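Mucus binding proteinn (Lactobacillus reuteri, PDB 4MT5) is a cell-wall-anchored surface protein that probably binds mucin in gastrointestinal mucus, this chain being one of its Mub repeats. Local coordinates at residues A[149-162]-A[172-184]. Numbering follows the deposited sequence.
Sequences SPAVEGYTPNHQQI and KDIVKTVVYVGDP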
loop_
_atom_site.group_PDB
_atom_site.type_symbol
_atom_site.label_atom_id
_atom_site.label_comp_id
_atom_site.label_asym_id
_atom_site.label_seq_id
_atom_site.Cartn_x
_atom_site.Cartn_y
_atom_site.Cartn_z
ATOM N N SER A 149 -14.862 -36.129 -3.830
ATOM C CA SER A 149 -15.000 -36.887 -2.594
ATOM C C SER A 149 -14.329 -38.241 -2.804
ATOM O O SER A 149 -14.605 -38.910 -3.802
ATOM C CB SER A 149 -16.480 -37.105 -2.265
ATOM O OG SER A 149 -17.223 -35.899 -2.329
ATOM N N PRO A 150 -13.445 -38.652 -1.874
ATOM C CA PRO A 150 -12.758 -39.935 -2.054
ATOM C C PRO A 150 -13.709 -41.130 -1.850
ATOM O O PRO A 150 -14.796 -40.983 -1.283
ATOM C CB PRO A 150 -11.680 -39.919 -0.968
ATOM C CG PRO A 150 -11.706 -38.552 -0.372
ATOM C CD PRO A 150 -13.067 -38.007 -0.608
ATOM N N ALA A 151 -13.294 -42.303 -2.321
ATOM C CA ALA A 151 -14.118 -43.502 -2.234
ATOM C C ALA A 151 -13.876 -44.220 -0.920
ATOM O O ALA A 151 -12.736 -44.555 -0.580
ATOM C CB ALA A 151 -13.834 -44.439 -3.405
ATOM N N VAL A 152 -14.958 -44.437 -0.179
ATOM C CA VAL A 152 -14.923 -45.266 1.017
ATOM C C VAL A 152 -15.870 -46.435 0.780
ATOM O O VAL A 152 -17.080 -46.245 0.646
ATOM C CB VAL A 152 -15.364 -44.485 2.272
ATOM C CG1 VAL A 152 -15.011 -45.263 3.528
ATOM C CG2 VAL A 152 -14.704 -43.123 2.301
ATOM N N GLU A 153 -15.316 -47.638 0.690
ATOM C CA GLU A 153 -16.142 -48.814 0.461
ATOM C C GLU A 153 -17.011 -49.025 1.681
ATOM O O GLU A 153 -16.540 -48.946 2.815
ATOM C CB GLU A 153 -15.283 -50.050 0.193
ATOM C CG GLU A 153 -14.143 -50.222 1.181
ATOM C CD GLU A 153 -13.380 -51.513 0.973
ATOM O OE1 GLU A 153 -12.283 -51.645 1.563
ATOM O OE2 GLU A 153 -13.880 -52.390 0.226
ATOM N N GLY A 154 -18.290 -49.270 1.444
ATOM C CA GLY A 154 -19.232 -49.460 2.527
ATOM C C GLY A 154 -20.105 -48.239 2.684
ATOM O O GLY A 154 -21.122 -48.277 3.380
ATOM N N TYR A 155 -19.705 -47.150 2.030
ATOM C CA TYR A 155 -20.475 -45.904 2.076
ATOM C C TYR A 155 -20.609 -45.255 0.696
ATOM O O TYR A 155 -19.846 -45.567 -0.220
ATOM C CB TYR A 155 -19.834 -44.907 3.049
ATOM C CG TYR A 155 -19.685 -45.411 4.473
ATOM C CD1 TYR A 155 -20.644 -45.119 5.440
ATOM C CD2 TYR A 155 -18.579 -46.165 4.850
ATOM C CE1 TYR A 155 -20.505 -45.567 6.739
ATOM C CE2 TYR A 155 -18.435 -46.619 6.146
ATOM C CZ TYR A 155 -19.398 -46.316 7.086
ATOM O OH TYR A 155 -19.251 -46.774 8.376
ATOM N N THR A 156 -21.598 -44.374 0.553
ATOM C CA THR A 156 -21.685 -43.487 -0.604
ATOM C C THR A 156 -22.041 -42.082 -0.135
ATOM O O THR A 156 -23.071 -41.889 0.524
ATOM C CB THR A 156 -22.732 -43.931 -1.651
ATOM O OG1 THR A 156 -24.055 -43.685 -1.150
ATOM C CG2 THR A 156 -22.554 -45.402 -2.035
ATOM N N PRO A 157 -21.183 -41.098 -0.481
ATOM C CA PRO A 157 -21.304 -39.670 -0.143
ATOM C C PRO A 157 -22.488 -38.976 -0.820
ATOM O O PRO A 157 -22.863 -39.350 -1.932
ATOM C CB PRO A 157 -19.988 -39.081 -0.661
ATOM C CG PRO A 157 -19.530 -40.029 -1.720
ATOM C CD PRO A 157 -19.954 -41.381 -1.244
ATOM N N ASN A 158 -23.062 -37.976 -0.154
ATOM C CA ASN A 158 -24.230 -37.259 -0.679
ATOM C C ASN A 158 -23.905 -36.191 -1.732
ATOM O O ASN A 158 -24.815 -35.592 -2.317
ATOM C CB ASN A 158 -25.085 -36.664 0.456
ATOM C CG ASN A 158 -24.271 -35.818 1.442
ATOM O OD1 ASN A 158 -23.097 -35.504 1.209
ATOM N ND2 ASN A 158 -24.907 -35.442 2.553
ATOM N N HIS A 159 -22.609 -35.949 -1.947
ATOM C CA HIS A 159 -22.111 -35.121 -3.048
ATOM C C HIS A 159 -20.886 -35.816 -3.625
ATOM O O HIS A 159 -19.901 -36.025 -2.916
ATOM C CB HIS A 159 -21.709 -33.720 -2.567
ATOM C CG HIS A 159 -22.841 -32.915 -2.008
ATOM N ND1 HIS A 159 -24.049 -32.771 -2.658
ATOM C CD2 HIS A 159 -22.942 -32.197 -0.865
ATOM C CE1 HIS A 159 -24.849 -32.007 -1.935
ATOM N NE2 HIS A 159 -24.201 -31.645 -0.841
ATOM N N GLN A 160 -20.943 -36.177 -4.904
ATOM C CA GLN A 160 -19.830 -36.881 -5.548
ATOM C C GLN A 160 -18.539 -36.044 -5.534
ATOM O O GLN A 160 -17.423 -36.575 -5.435
ATOM C CB GLN A 160 -20.217 -37.291 -6.976
ATOM C CG GLN A 160 -19.131 -38.049 -7.744
ATOM C CD GLN A 160 -18.579 -39.243 -6.975
ATOM O OE1 GLN A 160 -19.247 -40.275 -6.830
ATOM N NE2 GLN A 160 -17.349 -39.104 -6.474
ATOM N N GLN A 161 -18.709 -34.732 -5.623
ATOM C CA GLN A 161 -17.606 -33.799 -5.510
ATOM C C GLN A 161 -18.196 -32.461 -5.121
ATOM O O GLN A 161 -19.383 -32.205 -5.337
ATOM C CB GLN A 161 -16.890 -33.651 -6.849
ATOM C CG GLN A 161 -17.779 -33.050 -7.930
ATOM C CD GLN A 161 -17.004 -32.510 -9.116
ATOM O OE1 GLN A 161 -15.935 -33.023 -9.469
ATOM N NE2 GLN A 161 -17.543 -31.466 -9.742
ATOM N N ILE A 162 -17.384 -31.593 -4.546
ATOM C CA ILE A 162 -17.850 -30.231 -4.396
ATOM C C ILE A 162 -17.223 -29.359 -5.492
ATOM O O ILE A 162 -16.075 -29.581 -5.904
ATOM C CB ILE A 162 -17.631 -29.690 -2.980
ATOM C CG1 ILE A 162 -18.427 -28.385 -2.783
ATOM C CG2 ILE A 162 -16.140 -29.548 -2.700
ATOM C CD1 ILE A 162 -19.894 -28.432 -3.275
ATOM N N LYS A 172 -15.204 -14.595 1.873
ATOM C CA LYS A 172 -15.219 -15.351 3.136
ATOM C C LYS A 172 -14.802 -16.806 2.930
ATOM O O LYS A 172 -15.126 -17.412 1.904
ATOM C CB LYS A 172 -16.612 -15.348 3.762
ATOM C CG LYS A 172 -17.193 -13.982 4.055
ATOM C CD LYS A 172 -18.586 -14.139 4.639
ATOM C CE LYS A 172 -19.375 -12.846 4.549
ATOM N NZ LYS A 172 -20.815 -13.061 4.887
ATOM N N ASP A 173 -14.108 -17.366 3.921
ATOM C CA ASP A 173 -13.578 -18.729 3.835
ATOM C C ASP A 173 -14.648 -19.741 3.459
ATOM O O ASP A 173 -15.839 -19.510 3.665
ATOM C CB ASP A 173 -12.909 -19.156 5.148
ATOM C CG ASP A 173 -11.495 -18.606 5.301
ATOM O OD1 ASP A 173 -10.842 -18.301 4.269
ATOM O OD2 ASP A 173 -11.031 -18.493 6.462
ATOM N N ILE A 174 -14.224 -20.869 2.909
ATOM C CA ILE A 174 -15.192 -21.851 2.454
ATOM C C ILE A 174 -15.241 -23.104 3.327
ATOM O O ILE A 174 -14.247 -23.815 3.476
ATOM C CB ILE A 174 -14.969 -22.202 0.981
ATOM C CG1 ILE A 174 -15.279 -20.971 0.121
ATOM C CG2 ILE A 174 -15.837 -23.393 0.583
ATOM C CD1 ILE A 174 -15.257 -21.237 -1.370
ATOM N N VAL A 175 -16.406 -23.345 3.924
ATOM C CA VAL A 175 -16.608 -24.538 4.735
ATOM C C VAL A 175 -17.758 -25.370 4.178
ATOM O O VAL A 175 -18.918 -24.942 4.152
ATOM C CB VAL A 175 -16.870 -24.205 6.213
ATOM C CG1 VAL A 175 -16.515 -25.403 7.088
ATOM C CG2 VAL A 175 -16.064 -22.984 6.634
ATOM N N LYS A 176 -17.409 -26.564 3.722
ATOM C CA LYS A 176 -18.341 -27.445 3.049
ATOM C C LYS A 176 -18.167 -28.845 3.626
ATOM O O LYS A 176 -17.043 -29.346 3.739
ATOM C CB LYS A 176 -18.043 -27.461 1.551
ATOM C CG LYS A 176 -19.190 -27.050 0.659
ATOM C CD LYS A 176 -19.723 -25.674 0.972
ATOM C CE LYS A 176 -20.625 -25.214 -0.177
ATOM N NZ LYS A 176 -21.441 -23.998 0.126
ATOM N N THR A 177 -19.287 -29.475 3.979
ATOM C CA THR A 177 -19.281 -30.789 4.618
ATOM C C THR A 177 -19.860 -31.890 3.719
ATOM O O THR A 177 -20.930 -31.722 3.136
ATOM C CB THR A 177 -20.062 -30.732 5.937
ATOM O OG1 THR A 177 -19.486 -29.720 6.776
ATOM C CG2 THR A 177 -20.009 -32.066 6.647
ATOM N N VAL A 178 -19.139 -33.007 3.603
ATOM C CA VAL A 178 -19.628 -34.175 2.865
ATOM C C VAL A 178 -20.045 -35.304 3.818
ATOM O O VAL A 178 -19.255 -35.730 4.668
ATOM C CB VAL A 178 -18.560 -34.733 1.907
ATOM C CG1 VAL A 178 -19.194 -35.668 0.891
ATOM C CG2 VAL A 178 -17.862 -33.618 1.203
ATOM N N VAL A 179 -21.279 -35.792 3.671
ATOM C CA VAL A 179 -21.797 -36.856 4.538
ATOM C C VAL A 179 -21.898 -38.190 3.804
ATOM O O VAL A 179 -22.531 -38.293 2.754
ATOM C CB VAL A 179 -23.179 -36.516 5.140
ATOM C CG1 VAL A 179 -23.595 -37.593 6.113
ATOM C CG2 VAL A 179 -23.145 -35.179 5.842
ATOM N N TYR A 180 -21.263 -39.205 4.375
ATOM C CA TYR A 180 -21.268 -40.544 3.808
ATOM C C TYR A 180 -22.377 -41.400 4.417
ATOM O O TYR A 180 -22.457 -41.548 5.641
ATOM C CB TYR A 180 -19.911 -41.210 4.040
ATOM C CG TYR A 180 -18.838 -40.802 3.050
ATOM C CD1 TYR A 180 -18.432 -41.672 2.036
ATOM C CD2 TYR A 180 -18.227 -39.551 3.130
ATOM C CE1 TYR A 180 -17.449 -41.308 1.130
ATOM C CE2 TYR A 180 -17.241 -39.174 2.221
ATOM C CZ TYR A 180 -16.858 -40.057 1.225
ATOM O OH TYR A 180 -15.884 -39.694 0.324
ATOM N N VAL A 181 -23.234 -41.958 3.563
ATOM C CA VAL A 181 -24.319 -42.833 4.014
ATOM C C VAL A 181 -23.901 -44.298 3.924
ATOM O O VAL A 181 -23.374 -44.740 2.906
ATOM C CB VAL A 181 -25.615 -42.603 3.199
ATOM C CG1 VAL A 181 -26.632 -43.683 3.498
ATOM C CG2 VAL A 181 -26.192 -41.213 3.485
ATOM N N GLY A 182 -24.121 -45.045 4.999
ATOM C CA GLY A 182 -23.806 -46.464 5.013
ATOM C C GLY A 182 -24.619 -47.282 4.021
ATOM O O GLY A 182 -25.816 -47.049 3.836
ATOM N N ASP A 183 -23.968 -48.251 3.384
ATOM C CA ASP A 183 -24.633 -49.092 2.389
ATOM C C ASP A 183 -25.662 -50.050 3.014
ATOM O O ASP A 183 -25.303 -50.943 3.788
ATOM C CB ASP A 183 -23.602 -49.844 1.526
ATOM C CG ASP A 183 -22.891 -48.925 0.518
ATOM O OD1 ASP A 183 -23.450 -47.848 0.189
ATOM O OD2 ASP A 183 -21.779 -49.281 0.052
ATOM N N PRO A 184 -26.951 -49.856 2.674
ATOM C CA PRO A 184 -28.089 -50.596 3.245
ATOM C C PRO A 184 -28.105 -52.077 2.867
ATOM O O PRO A 184 -27.645 -52.427 1.780
ATOM C CB PRO A 184 -29.315 -49.886 2.641
ATOM C CG PRO A 184 -28.798 -48.571 2.112
ATOM C CD PRO A 184 -27.393 -48.855 1.687
HETATM O O HOH W 1 -25.362 -46.295 0.130
#
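CB of P157 lies over one face of the Y180 ring, 3.8 Å from its centroid and 11° off the normal, a CH-pi contact. CG2 of V152 meets CE1 of Y180 obliquely, and CB of Y155 lies at the ring edge near CD1. The first torsion of Y180 (chi1 -81°) sets CG anti to its carbonyl carbon, and the ring reaches toward P150 and V152. There its hydroxyl lies against P150 O, at the ring edge in plane, a hydrogen bond whose shortness makes its geometry doubtful.

The backbone pairing is antiparallel. T156 and V181 form a hydrogen-bonded pair, with T156 N 3.0 Å from V181 O and V181 N bonded back to T156 O. Y155-G182 and P157-Y180 are the flanking non-hydrogen-bonded pairs. This short strand, 155-157, adds to strand 174-182, which pairs in parallel with strand 85-96. The contact lies in the Muc B2-like part of the repeat, which has a ubiquitin-like beta-grasp fold.

N158 N donates to V179 O at 3.0 Å. At N158 the side-chain OD1 takes the place of a backbone carbonyl as acceptor for V179 N, which comes from above the carbonyl plane. CG of N158 sits between its backbone N and carbonyl carbon (chi1 52°), which turns the amide back onto V179. At the other end D183 N donates to G154 O at 2.8 Å. A water joins T156 OG1 to D183 OD1.

S149 ties the loop ends together: OG donates to H159 O at 2.7 Å, and its N bonds Q160 O. An alanine here would remove the hydroxyl, and H159 O would probably lose this donor, one of the two ties between S149 and 159-160. V178 CG1 touches both S149 OG and P157 CB; V178 also touches I93 and Y95.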